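Local structure of uncharacterized protein (Deinococcus radiodurans, 2A1V) at residues T33-V38 and S44-L49. The protein is of unknown function but belongs to the YjbR (DUF419) family. Residues are numbered along the deposited sequence; the frame is centred on the assembly and turned at random.
Sequences TLVFKV and SRMYAL
F36 faces two residues, Y47 and A48, across the hairpin of strands 33-38 and 43-51, which identifies a classic beta bulge in this antiparallel sheet. Two nearly straight bonds define it: F36 N donates to A48 O, while F36 O accepts from Y47 N at 2.9 Å with an N-H...O angle of 169°. The Y47 ring comes to lie against strand 33-38 because CG sits between the backbone N and the carbonyl carbon (chi1 71°). One ring face thereby receives F36 CB, a CH-pi contact 3.9 Å from the Y47 centroid and 27° off the normal; V38 N lies at the edge of the same ring, in its plane. V38 CG1 packs against Y47 CD2 at 4.0 Å. Beyond the hairpin, Y112 of helix 101-119 stacks edge-to-face on Y47, and S23 OG hydrogen-bonds its hydroxyl. An alanine in place of this tyrosine is likely to leave S23 without this partner and open a gap against F36 CB and beside V38 CG1. The F36 ring turns its edge to A48 O, with CD1 3.9 Å from A48 CB. On the other sheet face, V35 CG1 meets M46 CB at 3.8 Å.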
ATOM      1  N   THR A  33       3.445 -14.363   1.596  1.00 18.63           N
ATOM      2  CA  THR A  33       2.773 -13.087   1.340  1.00 18.57           C
ATOM      3  C   THR A  33       2.336 -12.347   2.654  1.00 18.01           C
ATOM      4  O   THR A  33       1.383 -12.699   3.357  1.00 16.48           O
ATOM      5  CB  THR A  33       1.607 -13.270   0.340  1.00 18.59           C
ATOM      6  OG1 THR A  33       2.080 -13.950  -0.851  1.00 19.90           O
ATOM      7  CG2 THR A  33       1.034 -11.865  -0.075  1.00 19.25           C
ATOM      8  N   LEU A  34       3.106 -11.329   2.978  1.00 18.80           N
ATOM      9  CA  LEU A  34       2.779 -10.364   4.005  1.00 18.65           C
ATOM     10  C   LEU A  34       1.663  -9.407   3.526  1.00 17.99           C
ATOM     11  O   LEU A  34       1.755  -8.775   2.468  1.00 16.30           O
ATOM     12  CB  LEU A  34       4.026  -9.572   4.361  1.00 18.66           C
ATOM     13  CG  LEU A  34       3.937  -8.557   5.500  1.00 19.65           C
ATOM     14  CD1 LEU A  34       3.529  -9.176   6.896  1.00 20.30           C
ATOM     15  CD2 LEU A  34       5.276  -7.848   5.590  1.00 20.18           C
ATOM     16  N   VAL A  35       0.615  -9.327   4.338  1.00 17.83           N
ATOM     17  CA  VAL A  35      -0.566  -8.520   4.045  1.00 17.02           C
ATOM     18  C   VAL A  35      -0.778  -7.481   5.153  1.00 16.22           C
ATOM     19  O   VAL A  35      -0.788  -7.786   6.333  1.00 15.45           O
ATOM     20  CB  VAL A  35      -1.804  -9.409   3.874  1.00 17.05           C
ATOM     21  CG1 VAL A  35      -3.006  -8.587   3.414  1.00 17.71           C
ATOM     22  CG2 VAL A  35      -1.547 -10.537   2.870  1.00 17.14           C
ATOM     23  N   PHE A  36      -0.873  -6.234   4.738  1.00 16.29           N
ATOM     24  CA  PHE A  36      -1.208  -5.122   5.621  1.00 16.15           C
ATOM     25  C   PHE A  36      -2.678  -4.818   5.457  1.00 15.65           C
ATOM     26  O   PHE A  36      -3.174  -4.601   4.337  1.00 15.39           O
ATOM     27  CB  PHE A  36      -0.372  -3.875   5.324  1.00 16.07           C
ATOM     28  CG  PHE A  36       1.098  -4.105   5.407  1.00 18.06           C
ATOM     29  CD1 PHE A  36       1.811  -4.539   4.295  1.00 16.57           C
ATOM     30  CD2 PHE A  36       1.778  -3.857   6.599  1.00 17.68           C
ATOM     31  CE1 PHE A  36       3.190  -4.758   4.358  1.00 16.77           C
ATOM     32  CE2 PHE A  36       3.158  -4.031   6.678  1.00 18.10           C
ATOM     33  CZ  PHE A  36       3.869  -4.491   5.564  1.00 18.62           C
ATOM     34  N   LYS A  37      -3.378  -4.823   6.586  0.50 15.64           N
ATOM     35  CA  LYS A  37      -4.814  -4.598   6.625  0.50 14.90           C
ATOM     36  C   LYS A  37      -5.081  -3.458   7.606  0.50 14.92           C
ATOM     37  O   LYS A  37      -4.290  -3.218   8.531  0.50 14.63           O
ATOM     38  CB  LYS A  37      -5.545  -5.884   7.027  0.50 14.85           C
ATOM     39  CG  LYS A  37      -5.488  -7.017   5.978  0.50 12.96           C
ATOM     40  CD  LYS A  37      -6.181  -8.317   6.445  0.50 12.72           C
ATOM     41  CE  LYS A  37      -6.467  -9.305   5.302  0.50 12.60           C
ATOM     42  NZ  LYS A  37      -7.074 -10.645   5.707  0.50  5.89           N
ATOM     43  N   VAL A  38      -6.169  -2.737   7.370  1.00 14.86           N
ATOM     44  CA  VAL A  38      -6.603  -1.667   8.243  1.00 15.73           C
ATOM     45  C   VAL A  38      -8.032  -1.933   8.723  1.00 15.67           C
ATOM     46  O   VAL A  38      -8.906  -2.393   7.960  1.00 16.10           O
ATOM     47  CB  VAL A  38      -6.495  -0.275   7.528  1.00 15.94           C
ATOM     48  CG1 VAL A  38      -7.277  -0.252   6.225  1.00 14.72           C
ATOM     49  CG2 VAL A  38      -6.973   0.850   8.395  1.00 14.68           C
ATOM     50  N   SER A  44     -11.232  -5.968   9.001  1.00 20.24           N
ATOM     51  CA  SER A  44     -10.079  -5.273   8.477  1.00 20.27           C
ATOM     52  C   SER A  44      -9.918  -5.536   6.988  1.00 19.80           C
ATOM     53  O   SER A  44     -10.194  -6.629   6.520  1.00 21.71           O
ATOM     54  CB  SER A  44      -8.809  -5.631   9.271  1.00 20.13           C
ATOM     55  OG  SER A  44      -8.510  -6.988   9.165  1.00 19.31           O
ATOM     56  N   ARG A  45      -9.406  -4.547   6.279  0.60 19.68           N
ATOM     57  CA  ARG A  45      -9.368  -4.536   4.824  0.60 20.04           C
ATOM     58  C   ARG A  45      -7.935  -4.342   4.309  0.60 19.10           C
ATOM     59  O   ARG A  45      -7.261  -3.401   4.698  0.60 18.49           O
ATOM     60  CB  ARG A  45     -10.250  -3.386   4.291  0.60 21.06           C
ATOM     61  CG  ARG A  45     -11.755  -3.419   4.693  0.60 22.65           C
ATOM     62  CD  ARG A  45     -12.566  -4.453   3.913  0.60 27.15           C
ATOM     63  NE  ARG A  45     -12.634  -5.745   4.601  0.60 29.91           N
ATOM     64  CZ  ARG A  45     -13.710  -6.285   5.184  0.60 28.57           C
ATOM     65  NH1 ARG A  45     -14.900  -5.697   5.193  0.60 28.45           N
ATOM     66  NH2 ARG A  45     -13.578  -7.454   5.769  0.60 29.43           N
ATOM     67  N   MET A  46      -7.492  -5.221   3.415  1.00 18.75           N
ATOM     68  CA  MET A  46      -6.145  -5.164   2.854  1.00 19.99           C
ATOM     69  C   MET A  46      -5.864  -3.901   2.034  1.00 18.57           C
ATOM     70  O   MET A  46      -6.694  -3.460   1.244  1.00 18.04           O
ATOM     71  CB  MET A  46      -5.808  -6.433   2.043  1.00 19.24           C
ATOM     72  CG  MET A  46      -6.695  -6.687   0.888  1.00 24.07           C
ATOM     73  SD  MET A  46      -6.644  -8.394   0.182  1.00 28.66           S
ATOM     74  CE  MET A  46      -4.948  -8.526  -0.191  1.00 31.86           C
ATOM     75  N   TYR A  47      -4.673  -3.328   2.237  1.00 17.37           N
ATOM     76  CA  TYR A  47      -4.263  -2.170   1.478  1.00 17.46           C
ATOM     77  C   TYR A  47      -2.864  -2.287   0.870  1.00 16.92           C
ATOM     78  O   TYR A  47      -2.488  -1.419   0.090  1.00 17.06           O
ATOM     79  CB  TYR A  47      -4.386  -0.887   2.339  1.00 16.87           C
ATOM     80  CG  TYR A  47      -3.383  -0.754   3.456  1.00 17.95           C
ATOM     81  CD1 TYR A  47      -2.119  -0.208   3.228  1.00 17.18           C
ATOM     82  CD2 TYR A  47      -3.687  -1.198   4.763  1.00 16.86           C
ATOM     83  CE1 TYR A  47      -1.192  -0.104   4.261  1.00 16.15           C
ATOM     84  CE2 TYR A  47      -2.763  -1.102   5.783  1.00 15.46           C
ATOM     85  CZ  TYR A  47      -1.525  -0.536   5.537  1.00 15.76           C
ATOM     86  OH  TYR A  47      -0.600  -0.424   6.556  1.00 15.78           O
ATOM     87  N   ALA A  48      -2.072  -3.276   1.281  1.00 16.19           N
ATOM     88  CA  ALA A  48      -0.770  -3.523   0.656  1.00 16.55           C
ATOM     89  C   ALA A  48      -0.376  -4.983   0.864  1.00 16.79           C
ATOM     90  O   ALA A  48      -0.754  -5.579   1.868  1.00 16.67           O
ATOM     91  CB  ALA A  48       0.252  -2.647   1.204  1.00 15.97           C
ATOM     92  N   LEU A  49       0.340  -5.565  -0.094  1.00 16.42           N
ATOM     93  CA  LEU A  49       0.817  -6.939   0.043  1.00 18.52           C
ATOM     94  C   LEU A  49       2.193  -7.082  -0.614  1.00 17.93           C
ATOM     95  O   LEU A  49       2.476  -6.439  -1.657  1.00 17.86           O
ATOM     96  CB  LEU A  49      -0.107  -7.949  -0.657  1.00 19.38           C
ATOM     97  CG  LEU A  49      -1.612  -8.020  -0.607  1.00 22.89           C
ATOM     98  CD1 LEU A  49      -2.286  -6.780  -1.254  1.00 24.64           C
ATOM     99  CD2 LEU A  49      -1.968  -9.341  -1.345  1.00 22.14           C
TER